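Local coordinates for pentacotripeptide-repeat region of PRORP domain-containing protein (Brachypodium distachyon, PDB 4ME2) that probably binds RNA in a sequence-specific way, as a helix-turn-helix pentatricopeptide-repeat protein of the chloroplast linked to group II introns, at residues Ser128-Pro133 against Val179-Ala184; Gly161-Glu166 against Tyr191-Arg196; Arg183-Trp188 against Asp220-Glu225; Tyr205-Met210 against Ala228-Trp233. All blocks are in the same frame, centred on the assembly; numbering follows the deposited sequence.

Interaction 1. Residues Ser128-Pro133 against Val179-Ala184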
loop_
_atom_site.group_PDB
_atom_site.type_symbol
_atom_site.label_atom_id
_atom_site.label_comp_id
_atom_site.label_asym_id
_atom_site.label_seq_id
_atom_site.Cartn_x
_atom_site.Cartn_y
_atom_site.Cartn_z
ATOM N N SER A 128 -7.376 7.359 -1.932
ATOM C CA SER A 128 -7.869 7.606 -0.577
ATOM C C SER A 128 -8.280 9.063 -0.467
ATOM O O SER A 128 -7.719 9.911 -1.153
ATOM C CB SER A 128 -6.817 7.277 0.487
ATOM O OG SER A 128 -5.707 8.151 0.428
ATOM N N PRO A 129 -9.270 9.358 0.388
ATOM C CA PRO A 129 -9.676 10.752 0.592
ATOM C C PRO A 129 -8.580 11.560 1.287
ATOM O O PRO A 129 -8.071 11.134 2.321
ATOM C CB PRO A 129 -10.900 10.639 1.510
ATOM C CG PRO A 129 -11.337 9.215 1.438
ATOM C CD PRO A 129 -10.110 8.412 1.144
ATOM N N SER A 130 -8.222 12.711 0.716
ATOM C CA SER A 130 -7.197 13.586 1.294
ATOM C C SER A 130 -7.679 14.243 2.585
ATOM O O SER A 130 -8.872 14.476 2.759
ATOM C CB SER A 130 -6.806 14.687 0.307
ATOM O OG SER A 130 -6.048 14.184 -0.779
ATOM N N ASN A 131 -6.741 14.545 3.479
ATOM C CA ASN A 131 -7.055 15.228 4.736
ATOM C C ASN A 131 -8.218 14.567 5.476
ATOM O O ASN A 131 -9.119 15.250 5.967
ATOM C CB ASN A 131 -7.356 16.715 4.489
ATOM C CG ASN A 131 -6.238 17.422 3.746
ATOM O OD1 ASN A 131 -5.126 17.563 4.257
ATOM N ND2 ASN A 131 -6.532 17.879 2.534
ATOM N N ASP A 132 -8.206 13.236 5.512
ATOM C CA ASP A 132 -9.159 12.474 6.304
ATOM C C ASP A 132 -8.379 11.559 7.231
ATOM O O ASP A 132 -7.707 10.635 6.776
ATOM C CB ASP A 132 -10.105 11.651 5.431
ATOM C CG ASP A 132 -11.083 10.833 6.260
ATOM O OD1 ASP A 132 -11.922 11.441 6.966
ATOM O OD2 ASP A 132 -11.014 9.588 6.223
ATOM N N PRO A 133 -8.466 11.816 8.542
ATOM C CA PRO A 133 -7.626 11.138 9.523
ATOM C C PRO A 133 -7.781 9.617 9.504
ATOM O O PRO A 133 -6.788 8.905 9.636
ATOM C CB PRO A 133 -8.106 11.719 10.858
ATOM C CG PRO A 133 -8.697 13.037 10.500
ATOM C CD PRO A 133 -9.334 12.834 9.164
ATOM N N VAL A 179 3.891 10.234 -0.726
ATOM C CA VAL A 179 4.332 11.611 -0.548
ATOM C C VAL A 179 3.250 12.600 -1.013
ATOM O O VAL A 179 2.916 13.541 -0.289
ATOM C CB VAL A 179 5.689 11.858 -1.229
ATOM C CG1 VAL A 179 5.954 13.340 -1.356
ATOM C CG2 VAL A 179 6.802 11.174 -0.433
ATOM N N ALA A 180 2.672 12.368 -2.189
ATOM C CA ALA A 180 1.603 13.244 -2.684
ATOM C C ALA A 180 0.396 13.305 -1.732
ATOM O O ALA A 180 -0.218 14.362 -1.563
ATOM C CB ALA A 180 1.178 12.847 -4.098
ATOM N N LYS A 181 0.081 12.175 -1.099
ATOM C CA LYS A 181 -1.035 12.096 -0.157
ATOM C C LYS A 181 -0.700 12.630 1.224
ATOM O O LYS A 181 -1.560 12.633 2.107
ATOM C CB LYS A 181 -1.535 10.661 -0.034
ATOM C CG LYS A 181 -2.594 10.315 -1.053
ATOM C CD LYS A 181 -3.881 11.065 -0.768
ATOM C CE LYS A 181 -4.784 10.966 -1.970
ATOM N NZ LYS A 181 -5.959 11.865 -1.852
ATOM N N GLY A 182 0.537 13.083 1.410
ATOM C CA GLY A 182 0.982 13.640 2.689
ATOM C C GLY A 182 1.368 12.624 3.749
ATOM O O GLY A 182 1.524 12.978 4.921
ATOM N N ARG A 183 1.555 11.368 3.349
ATOM C CA ARG A 183 1.859 10.313 4.313
ATOM C C ARG A 183 3.366 10.120 4.414
ATOM O O ARG A 183 3.935 9.147 3.900
ATOM C CB ARG A 183 1.123 9.010 3.965
ATOM C CG ARG A 183 -0.393 9.141 3.782
ATOM C CD ARG A 183 -1.087 9.967 4.860
ATOM N NE ARG A 183 -0.732 9.557 6.218
ATOM C CZ ARG A 183 -0.735 10.377 7.269
ATOM N NH1 ARG A 183 -1.075 11.655 7.125
ATOM N NH2 ARG A 183 -0.394 9.921 8.468
ATOM N N ALA A 184 4.000 11.066 5.098
ATOM C CA ALA A 184 5.454 11.185 5.130
ATOM C C ALA A 184 6.139 10.037 5.850
ATOM O O ALA A 184 7.105 9.467 5.340
ATOM C CB ALA A 184 5.853 12.510 5.753
#
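The backbones of Ser130 and Lys181 come within 6.5 Å of each other, CA to CA, where the loop before helix 133-151 faces the turn that ends helix 168-180. Lys181 crosses the gap. Its chain bends at CB-CG (chi2 -69°) and then runs extended through CD and CE, which carries the ammonium group to the loop. There NZ gives two hydrogen bonds. One goes to the carbonyl oxygen of Ser128, with Lys181 NZ to Ser128 O at 2.7 Å. The C=O...NZ angle is 159°, and NZ lies 21° off the carbonyl plane. The other goes to the hydroxyl of Ser130, with Lys181 NZ to Ser130 OG at 2.6 Å. Both turns link neighbouring helices of the all-helical solenoid expected of a pentatricopeptide-repeat protein. The helix 168-180 side closes with a Schellman motif at Gly182, whose positive phi turns the chain toward helix 184-197. In the other loop, Asp132 is the N-cap of helix 133-151, and its OD2 takes the N-H of Ala135. The Lys181 methylenes also meet Ser128. Ser128 OG lies 3.6 Å from Lys181 CD, while its own hydrogen bond goes to the Val125 carbonyl. Ser128 is buried, packed on Trp98 and Val139. Ser130 lies at the exposed side.

Interaction 2. Residues Gly161-Glu166 against Tyr191-Arg196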
loop_
_atom_site.group_PDB
_atom_site.type_symbol
_atom_site.label_atom_id
_atom_site.label_comp_id
_atom_site.label_asym_id
_atom_site.label_seq_id
_atom_site.Cartn_x
_atom_site.Cartn_y
_atom_site.Cartn_z
ATOM N N GLY A 161 18.131 -10.955 0.635
ATOM C CA GLY A 161 17.107 -10.167 1.297
ATOM C C GLY A 161 15.850 -10.004 0.468
ATOM O O GLY A 161 15.854 -10.223 -0.743
ATOM N N VAL A 162 14.774 -9.596 1.124
ATOM C CA VAL A 162 13.481 -9.544 0.472
ATOM C C VAL A 162 13.388 -8.454 -0.581
ATOM O O VAL A 162 12.522 -8.514 -1.443
ATOM C CB VAL A 162 12.346 -9.335 1.488
ATOM C CG1 VAL A 162 12.266 -10.517 2.438
ATOM C CG2 VAL A 162 12.551 -8.041 2.263
ATOM N N TRP A 163 14.274 -7.469 -0.513
ATOM C CA TRP A 163 14.089 -6.246 -1.278
ATOM C C TRP A 163 14.989 -6.069 -2.461
ATOM O O TRP A 163 14.692 -5.260 -3.331
ATOM C CB TRP A 163 14.264 -5.041 -0.382
ATOM C CG TRP A 163 13.266 -4.910 0.728
ATOM C CD1 TRP A 163 13.478 -5.110 2.077
ATOM C CD2 TRP A 163 11.878 -4.497 0.617
ATOM N NE1 TRP A 163 12.339 -4.865 2.788
ATOM C CE2 TRP A 163 11.346 -4.496 1.976
ATOM C CE3 TRP A 163 11.055 -4.150 -0.427
ATOM C CZ2 TRP A 163 10.040 -4.165 2.251
ATOM C CZ3 TRP A 163 9.736 -3.813 -0.140
ATOM C CH2 TRP A 163 9.244 -3.820 1.171
ATOM N N VAL A 164 16.101 -6.797 -2.505
ATOM C CA VAL A 164 17.092 -6.616 -3.577
ATOM C C VAL A 164 16.536 -6.836 -4.993
ATOM O O VAL A 164 16.991 -6.200 -5.948
ATOM C CB VAL A 164 18.355 -7.474 -3.328
ATOM C CG1 VAL A 164 19.272 -7.490 -4.543
ATOM C CG2 VAL A 164 19.107 -6.946 -2.117
ATOM N N GLY A 165 15.547 -7.718 -5.120
ATOM C CA GLY A 165 14.931 -7.998 -6.415
ATOM C C GLY A 165 13.635 -7.253 -6.686
ATOM O O GLY A 165 12.937 -7.548 -7.661
ATOM N N GLU A 166 13.311 -6.282 -5.833
ATOM C CA GLU A 166 12.058 -5.526 -5.944
ATOM C C GLU A 166 11.965 -4.675 -7.208
ATOM O O GLU A 166 12.950 -4.060 -7.621
ATOM C CB GLU A 166 11.872 -4.627 -4.717
ATOM C CG GLU A 166 10.479 -4.032 -4.592
ATOM C CD GLU A 166 9.422 -5.081 -4.294
ATOM O OE1 GLU A 166 9.767 -6.134 -3.717
ATOM O OE2 GLU A 166 8.246 -4.852 -4.641
ATOM N N TYR A 191 10.848 3.623 2.037
ATOM C CA TYR A 191 12.172 3.998 1.551
ATOM C C TYR A 191 13.279 3.389 2.417
ATOM O O TYR A 191 14.236 2.807 1.900
ATOM C CB TYR A 191 12.309 5.523 1.473
ATOM C CG TYR A 191 13.700 5.990 1.102
ATOM C CD1 TYR A 191 14.621 6.343 2.090
ATOM C CD2 TYR A 191 14.096 6.075 -0.232
ATOM C CE1 TYR A 191 15.901 6.772 1.756
ATOM C CE2 TYR A 191 15.372 6.506 -0.577
ATOM C CZ TYR A 191 16.268 6.850 0.420
ATOM O OH TYR A 191 17.530 7.274 0.077
ATOM N N GLU A 192 13.139 3.507 3.733
ATOM C CA GLU A 192 14.143 2.983 4.650
ATOM C C GLU A 192 14.270 1.462 4.556
ATOM O O GLU A 192 15.375 0.941 4.422
ATOM C CB GLU A 192 13.842 3.400 6.086
ATOM C CG GLU A 192 14.776 2.773 7.104
ATOM C CD GLU A 192 14.418 3.147 8.523
ATOM O OE1 GLU A 192 15.275 3.731 9.216
ATOM O OE2 GLU A 192 13.277 2.864 8.945
ATOM N N ALA A 193 13.142 0.760 4.617
ATOM C CA ALA A 193 13.157 -0.704 4.592
ATOM C C ALA A 193 13.706 -1.259 3.277
ATOM O O ALA A 193 14.557 -2.149 3.288
ATOM C CB ALA A 193 11.773 -1.268 4.884
ATOM N N ALA A 194 13.239 -0.723 2.152
ATOM C CA ALA A 194 13.614 -1.249 0.839
ATOM C C ALA A 194 14.958 -0.725 0.331
ATOM O O ALA A 194 15.826 -1.507 -0.070
ATOM C CB ALA A 194 12.519 -0.976 -0.180
ATOM N N VAL A 195 15.125 0.597 0.354
ATOM C CA VAL A 195 16.297 1.246 -0.240
ATOM C C VAL A 195 17.510 1.255 0.689
ATOM O O VAL A 195 18.571 0.738 0.336
ATOM C CB VAL A 195 15.979 2.686 -0.703
ATOM C CG1 VAL A 195 17.253 3.411 -1.115
ATOM C CG2 VAL A 195 14.979 2.671 -1.849
ATOM N N ARG A 196 17.360 1.850 1.868
ATOM C CA ARG A 196 18.476 1.973 2.802
ATOM C C ARG A 196 18.909 0.626 3.371
ATOM O O ARG A 196 20.054 0.212 3.187
ATOM C CB ARG A 196 18.139 2.953 3.926
ATOM C CG ARG A 196 18.110 4.400 3.462
ATOM C CD ARG A 196 17.410 5.323 4.449
ATOM N NE ARG A 196 18.150 5.543 5.694
ATOM C CZ ARG A 196 19.234 6.307 5.818
ATOM N NH1 ARG A 196 19.755 6.927 4.767
ATOM N NH2 ARG A 196 19.810 6.441 7.002
#
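Trp163 holds CG beside its own backbone N, opposite the carbonyl carbon (chi1 -63°), and a chi2 of 108° then turns the broad side of the indole onto helix 184-197. The ring meets Ala193 and Ala194 over one face. Ala194 CA sits 3.8 Å from the centroid of the Trp163 five-membered ring, 18° from the ring normal, a CH-pi contact. Ala194 CB is displaced toward the six-membered ring and comes 3.5 Å from Trp163 CE3. Over the pyrrole end of the same face lies the carbonyl oxygen of Ala193, 3.4 Å from Trp163 CD1. On the opposite face Trp163 has Val162 CG2, 3.0 Å above the plane and near the rim. The small alanines let the indole come close to the helix backbone: the CA atoms of Trp163 and Ala194 are 5.4 Å apart. Trp163 also starts a type I turn, closed by the N-H of Glu166 on its carbonyl. This loop joins helix 133-151 to helix 168-180, so the tryptophan fastens it to helix 184-197, one helix further along the chain. Phe146 meets the indole edge-to-face, and NE1 makes a weak hydrogen bond to Glu151. The helix has a wider pi-type turn here, where Tyr191 O accepts from both Val195 N and Arg196 N. With all three touching residues buried, the contact rests on dispersion and CH-pi attraction more than on direct polar bonds.

Interaction 3. Residues Arg183-Trp188 against Asp220-Glu225; sequences RARAAW and DEEAAE
The indole of Trp188 carries Glu222 CG on one face, over the five-membered ring and 3.4 Å above the plane. This is a CH-pi contact, with Glu222 CG 3.6 Å from the centroid of that Trp188 ring. Trp188 NE1 lies at the edge of the Arg185 guanidinium, in its plane. Glu222 OE2 also stands at that group's edge, tilted slightly from the plane. Arg185 holds this one oxygen with two nitrogens, end-on. Arg185 NH1 is 2.8 Å from Glu222 OE2, and Arg185 NH2 is 2.9 Å from it; both N-H bonds are bent. They approach from the same face of the carboxylate, well above its plane, and the two charged planes stand 76° apart. Trp188 is buried, whereas Arg185 is exposed. Helix 204-216 comes between helix 184-197 and helix 220-236 in the chain, and the latter two lie side by side in the helical solenoid. Their segments run roughly parallel, 30° apart, with axes 11.2 Å from each other. Long side chains span this distance. The Glu222 chain turns about CB-CG (chi2 78°), laying its methylenes over the indole while its carboxylate reaches the arginine. Met214 of the intervening helix 204-216 touches Glu222. One turn further on, Glu225 CB meets Trp188 CH2 at 3.6 Å, and the Glu225 carboxylate pairs with Arg196.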
loop_
_atom_site.group_PDB
_atom_site.type_symbol
_atom_site.label_atom_id
_atom_site.label_comp_id
_atom_site.label_asym_id
_atom_site.label_seq_id
_atom_site.Cartn_x
_atom_site.Cartn_y
_atom_site.Cartn_z
ATOM N N ARG A 183 1.555 11.368 3.349
ATOM C CA ARG A 183 1.859 10.313 4.313
ATOM C C ARG A 183 3.366 10.120 4.414
ATOM O O ARG A 183 3.935 9.147 3.900
ATOM C CB ARG A 183 1.123 9.010 3.965
ATOM C CG ARG A 183 -0.393 9.141 3.782
ATOM C CD ARG A 183 -1.087 9.967 4.860
ATOM N NE ARG A 183 -0.732 9.557 6.218
ATOM C CZ ARG A 183 -0.735 10.377 7.269
ATOM N NH1 ARG A 183 -1.075 11.655 7.125
ATOM N NH2 ARG A 183 -0.394 9.921 8.468
ATOM N N ALA A 184 4.000 11.066 5.098
ATOM C CA ALA A 184 5.454 11.185 5.130
ATOM C C ALA A 184 6.139 10.037 5.850
ATOM O O ALA A 184 7.105 9.467 5.340
ATOM C CB ALA A 184 5.853 12.510 5.753
ATOM N N ARG A 185 5.649 9.709 7.040
ATOM C CA ARG A 185 6.225 8.617 7.812
ATOM C C ARG A 185 6.129 7.291 7.054
ATOM O O ARG A 185 7.095 6.520 7.023
ATOM C CB ARG A 185 5.543 8.517 9.184
ATOM C CG ARG A 185 6.071 7.404 10.078
ATOM C CD ARG A 185 7.568 7.517 10.324
ATOM N NE ARG A 185 7.937 8.783 10.957
ATOM C CZ ARG A 185 9.177 9.248 11.047
ATOM N NH1 ARG A 185 10.192 8.555 10.546
ATOM N NH2 ARG A 185 9.402 10.416 11.639
ATOM N N ALA A 186 4.965 7.035 6.457
ATOM C CA ALA A 186 4.755 5.840 5.634
ATOM C C ALA A 186 5.754 5.775 4.474
ATOM O O ALA A 186 6.357 4.726 4.228
ATOM C CB ALA A 186 3.319 5.772 5.123
ATOM N N ALA A 187 5.943 6.895 3.777
ATOM C CA ALA A 187 6.911 6.944 2.677
ATOM C C ALA A 187 8.326 6.645 3.192
ATOM O O ALA A 187 9.065 5.831 2.615
ATOM C CB ALA A 187 6.856 8.299 1.972
ATOM N N TRP A 188 8.698 7.290 4.292
ATOM C CA TRP A 188 9.984 7.016 4.906
ATOM C C TRP A 188 10.133 5.550 5.254
ATOM O O TRP A 188 11.180 4.949 4.992
ATOM C CB TRP A 188 10.195 7.890 6.129
ATOM C CG TRP A 188 11.438 7.494 6.847
ATOM C CD1 TRP A 188 11.544 6.776 8.029
ATOM C CD2 TRP A 188 12.807 7.710 6.399
ATOM N NE1 TRP A 188 12.857 6.575 8.352
ATOM C CE2 TRP A 188 13.666 7.115 7.419
ATOM C CE3 TRP A 188 13.387 8.345 5.311
ATOM C CZ2 TRP A 188 15.046 7.150 7.324
ATOM C CZ3 TRP A 188 14.780 8.379 5.226
ATOM C CH2 TRP A 188 15.588 7.794 6.208
ATOM N N ASP A 220 12.306 16.814 8.694
ATOM C CA ASP A 220 13.609 17.320 8.262
ATOM C C ASP A 220 14.794 16.395 8.540
ATOM O O ASP A 220 15.795 16.467 7.834
ATOM C CB ASP A 220 13.879 18.757 8.746
ATOM C CG ASP A 220 13.262 19.049 10.091
ATOM O OD1 ASP A 220 12.372 19.930 10.156
ATOM O OD2 ASP A 220 13.653 18.397 11.076
ATOM N N GLU A 221 14.680 15.523 9.539
ATOM C CA GLU A 221 15.744 14.551 9.801
ATOM C C GLU A 221 15.788 13.518 8.689
ATOM O O GLU A 221 16.857 13.156 8.211
ATOM C CB GLU A 221 15.549 13.852 11.141
ATOM C CG GLU A 221 15.886 14.721 12.340
ATOM C CD GLU A 221 15.917 13.947 13.645
ATOM O OE1 GLU A 221 15.285 12.870 13.730
ATOM O OE2 GLU A 221 16.577 14.420 14.595
ATOM N N GLU A 222 14.609 13.052 8.292
ATOM C CA GLU A 222 14.480 12.090 7.200
ATOM C C GLU A 222 14.937 12.733 5.898
ATOM O O GLU A 222 15.633 12.107 5.105
ATOM C CB GLU A 222 13.037 11.586 7.085
ATOM C CG GLU A 222 12.603 10.632 8.196
ATOM C CD GLU A 222 12.251 11.324 9.507
ATOM O OE1 GLU A 222 12.110 12.565 9.535
ATOM O OE2 GLU A 222 12.111 10.610 10.522
ATOM N N ALA A 223 14.563 13.992 5.689
ATOM C CA ALA A 223 15.031 14.732 4.519
ATOM C C ALA A 223 16.553 14.758 4.464
ATOM O O ALA A 223 17.155 14.553 3.410
ATOM C CB ALA A 223 14.475 16.147 4.528
ATOM N N ALA A 224 17.174 14.999 5.614
ATOM C CA ALA A 224 18.626 15.068 5.684
ATOM C C ALA A 224 19.279 13.723 5.348
ATOM O O ALA A 224 20.327 13.688 4.710
ATOM C CB ALA A 224 19.066 15.561 7.054
ATOM N N GLU A 225 18.650 12.625 5.774
ATOM C CA GLU A 225 19.127 11.281 5.440
ATOM C C GLU A 225 19.096 11.069 3.928
ATOM O O GLU A 225 20.075 10.612 3.336
ATOM C CB GLU A 225 18.281 10.203 6.123
ATOM C CG GLU A 225 18.278 10.234 7.644
ATOM C CD GLU A 225 19.422 9.457 8.263
ATOM O OE1 GLU A 225 19.310 9.118 9.452
ATOM O OE2 GLU A 225 20.423 9.173 7.579
#

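Interaction 4. Residues Tyr205-Met210 against Ala228-Trp233; sequences YMYRVM and ADLADW
Helix 204-216 and helix 220-236 form the last helical hairpin of the modelled chain, and Tyr207 packs against its second arm. The two segments run antiparallel, 152° apart, with axes 9.5 Å from each other. Tyr207 and Leu230 are the nearest pair of backbones, 5.6 Å between CA atoms. Over one face of the phenol lie Leu230 CA and the carbonyl oxygen of Asp229. Leu230 CD1 reaches Tyr207 CB at 3.9 Å. Asp229 CB meets Tyr207 CE1. On the other long side, Trp233 CB is 3.6 Å from Tyr207 CE2. The two ring systems are oblique, with planes 56° apart, and Trp233 CD1 lies at the phenol edge. The antiparallel pairing is consistent with the helix-turn-helix architecture of pentatricopeptide-repeat proteins, and the tyrosine enters between residues one turn apart. Tyr207 keeps CG beside its backbone N (chi1 -63°), and the ring points across to the partner helix. Its OH is bridged to the Asp229 carbonyl by a water, 3.0 Å from Tyr207 OH and donating to Asp229 O. The Asp229 carboxylate turns instead to Tyr191 and Arg196 on helix 184-197.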
loop_
_atom_site.group_PDB
_atom_site.type_symbol
_atom_site.label_atom_id
_atom_site.label_comp_id
_atom_site.label_asym_id
_atom_site.label_seq_id
_atom_site.Cartn_x
_atom_site.Cartn_y
_atom_site.Cartn_z
ATOM N N TYR A 205 15.795 9.490 -9.376
ATOM C CA TYR A 205 14.384 9.828 -9.210
ATOM C C TYR A 205 13.823 9.482 -7.825
ATOM O O TYR A 205 13.134 10.295 -7.229
ATOM C CB TYR A 205 13.533 9.197 -10.317
ATOM C CG TYR A 205 12.073 9.584 -10.272
ATOM C CD1 TYR A 205 11.687 10.922 -10.234
ATOM C CD2 TYR A 205 11.079 8.610 -10.272
ATOM C CE1 TYR A 205 10.354 11.279 -10.190
ATOM C CE2 TYR A 205 9.741 8.956 -10.236
ATOM C CZ TYR A 205 9.388 10.292 -10.191
ATOM O OH TYR A 205 8.067 10.645 -10.159
ATOM N N MET A 206 14.110 8.287 -7.315
ATOM C CA MET A 206 13.641 7.928 -5.974
ATOM C C MET A 206 14.168 8.903 -4.921
ATOM O O MET A 206 13.431 9.316 -4.025
ATOM C CB MET A 206 14.049 6.505 -5.610
ATOM C CG MET A 206 13.756 6.116 -4.168
ATOM S SD MET A 206 12.000 6.064 -3.759
ATOM C CE MET A 206 11.623 4.353 -4.125
ATOM N N TYR A 207 15.445 9.258 -5.033
ATOM C CA TYR A 207 16.062 10.182 -4.079
ATOM C C TYR A 207 15.402 11.555 -4.113
ATOM O O TYR A 207 15.133 12.150 -3.068
ATOM C CB TYR A 207 17.564 10.320 -4.339
ATOM C CG TYR A 207 18.342 9.041 -4.163
ATOM C CD1 TYR A 207 18.222 8.284 -3.003
ATOM C CD2 TYR A 207 19.210 8.592 -5.153
ATOM C CE1 TYR A 207 18.934 7.109 -2.836
ATOM C CE2 TYR A 207 19.924 7.418 -4.997
ATOM C CZ TYR A 207 19.786 6.685 -3.838
ATOM O OH TYR A 207 20.492 5.524 -3.677
ATOM N N ARG A 208 15.147 12.061 -5.314
ATOM C CA ARG A 208 14.561 13.384 -5.458
ATOM C C ARG A 208 13.137 13.412 -4.910
ATOM O O ARG A 208 12.746 14.372 -4.251
ATOM C CB ARG A 208 14.584 13.840 -6.919
ATOM C CG ARG A 208 15.981 13.951 -7.518
ATOM C CD ARG A 208 15.937 14.555 -8.911
ATOM N NE ARG A 208 15.133 15.776 -8.924
ATOM C CZ ARG A 208 15.049 16.627 -9.942
ATOM N NH1 ARG A 208 15.727 16.411 -11.065
ATOM N NH2 ARG A 208 14.285 17.707 -9.832
ATOM N N VAL A 209 12.375 12.354 -5.188
ATOM C CA VAL A 209 11.013 12.234 -4.671
ATOM C C VAL A 209 11.036 12.362 -3.152
ATOM O O VAL A 209 10.287 13.152 -2.572
ATOM C CB VAL A 209 10.369 10.883 -5.060
ATOM C CG1 VAL A 209 9.064 10.662 -4.304
ATOM C CG2 VAL A 209 10.124 10.821 -6.561
ATOM N N MET A 210 11.921 11.587 -2.533
ATOM C CA MET A 210 11.979 11.469 -1.081
ATOM C C MET A 210 12.569 12.707 -0.409
ATOM O O MET A 210 12.003 13.214 0.559
ATOM C CB MET A 210 12.726 10.197 -0.681
ATOM C CG MET A 210 11.872 8.941 -0.787
ATOM S SD MET A 210 10.484 8.993 0.367
ATOM C CE MET A 210 11.371 9.007 1.923
ATOM N N ALA A 228 21.720 12.929 2.091
ATOM C CA ALA A 228 22.985 12.208 2.224
ATOM C C ALA A 228 23.079 11.080 1.187
ATOM O O ALA A 228 24.101 10.920 0.516
ATOM C CB ALA A 228 23.137 11.664 3.640
ATOM N N ASP A 229 21.997 10.316 1.043
ATOM C CA ASP A 229 21.945 9.241 0.052
ATOM C C ASP A 229 22.071 9.780 -1.376
ATOM O O ASP A 229 22.811 9.223 -2.189
ATOM C CB ASP A 229 20.646 8.435 0.193
ATOM C CG ASP A 229 20.545 7.697 1.519
ATOM O OD1 ASP A 229 21.579 7.524 2.202
ATOM O OD2 ASP A 229 19.419 7.286 1.882
ATOM N N LEU A 230 21.346 10.856 -1.672
ATOM C CA LEU A 230 21.432 11.525 -2.973
ATOM C C LEU A 230 22.851 12.025 -3.254
ATOM O O LEU A 230 23.371 11.831 -4.357
ATOM C CB LEU A 230 20.422 12.675 -3.064
ATOM C CG LEU A 230 20.446 13.529 -4.337
ATOM C CD1 LEU A 230 20.397 12.675 -5.599
ATOM C CD2 LEU A 230 19.310 14.540 -4.324
ATOM N N ALA A 231 23.477 12.649 -2.255
ATOM C CA ALA A 231 24.864 13.107 -2.392
ATOM C C ALA A 231 25.797 11.936 -2.700
ATOM O O ALA A 231 26.671 12.041 -3.562
ATOM C CB ALA A 231 25.324 13.848 -1.141
ATOM N N ASP A 232 25.592 10.825 -1.994
ATOM C CA ASP A 232 26.351 9.602 -2.217
ATOM C C ASP A 232 26.173 9.152 -3.667
ATOM O O ASP A 232 27.142 8.808 -4.343
ATOM C CB ASP A 232 25.887 8.517 -1.245
ATOM C CG ASP A 232 26.771 7.284 -1.268
ATOM O OD1 ASP A 232 27.670 7.191 -0.410
ATOM O OD2 ASP A 232 26.563 6.403 -2.132
ATOM N N TRP A 233 24.930 9.178 -4.143
ATOM C CA TRP A 233 24.640 8.850 -5.536
ATOM C C TRP A 233 25.341 9.790 -6.488
ATOM O O TRP A 233 25.993 9.348 -7.431
ATOM C CB TRP A 233 23.130 8.811 -5.775
ATOM C CG TRP A 233 22.742 8.359 -7.151
ATOM C CD1 TRP A 233 22.458 7.067 -7.577
ATOM C CD2 TRP A 233 22.595 9.196 -8.335
ATOM N NE1 TRP A 233 22.149 7.051 -8.911
ATOM C CE2 TRP A 233 22.215 8.296 -9.428
ATOM C CE3 TRP A 233 22.737 10.553 -8.592
ATOM C CZ2 TRP A 233 21.989 8.759 -10.712
ATOM C CZ3 TRP A 233 22.507 11.009 -9.895
ATOM C CH2 TRP A 233 22.143 10.132 -10.928
HETATM O O HOH W 1 22.960 6.183 -2.164
#

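All four contacts lie in the C-terminal part of an all-helical solenoid. Interaction 1 joins two inter-helix turns, its centre 14 Å from that of interaction 3. The two share Arg183 and Ala184 at the start of helix 184-197. Interaction 2 uses the far end of that helix, 16 Å from interaction 3, centre to centre. Interactions 3 and 4 are 12 Å apart by centres and share helix 220-236. Along the chain, interaction 4 opens after interactions 1 and 2 have closed, while its segments alternate with those of interaction 3. Helix 184-197 takes part in interactions 2 and 3 and, through Tyr191 and Arg196, also touches interaction 4, so it joins neighbouring helices of the solenoid.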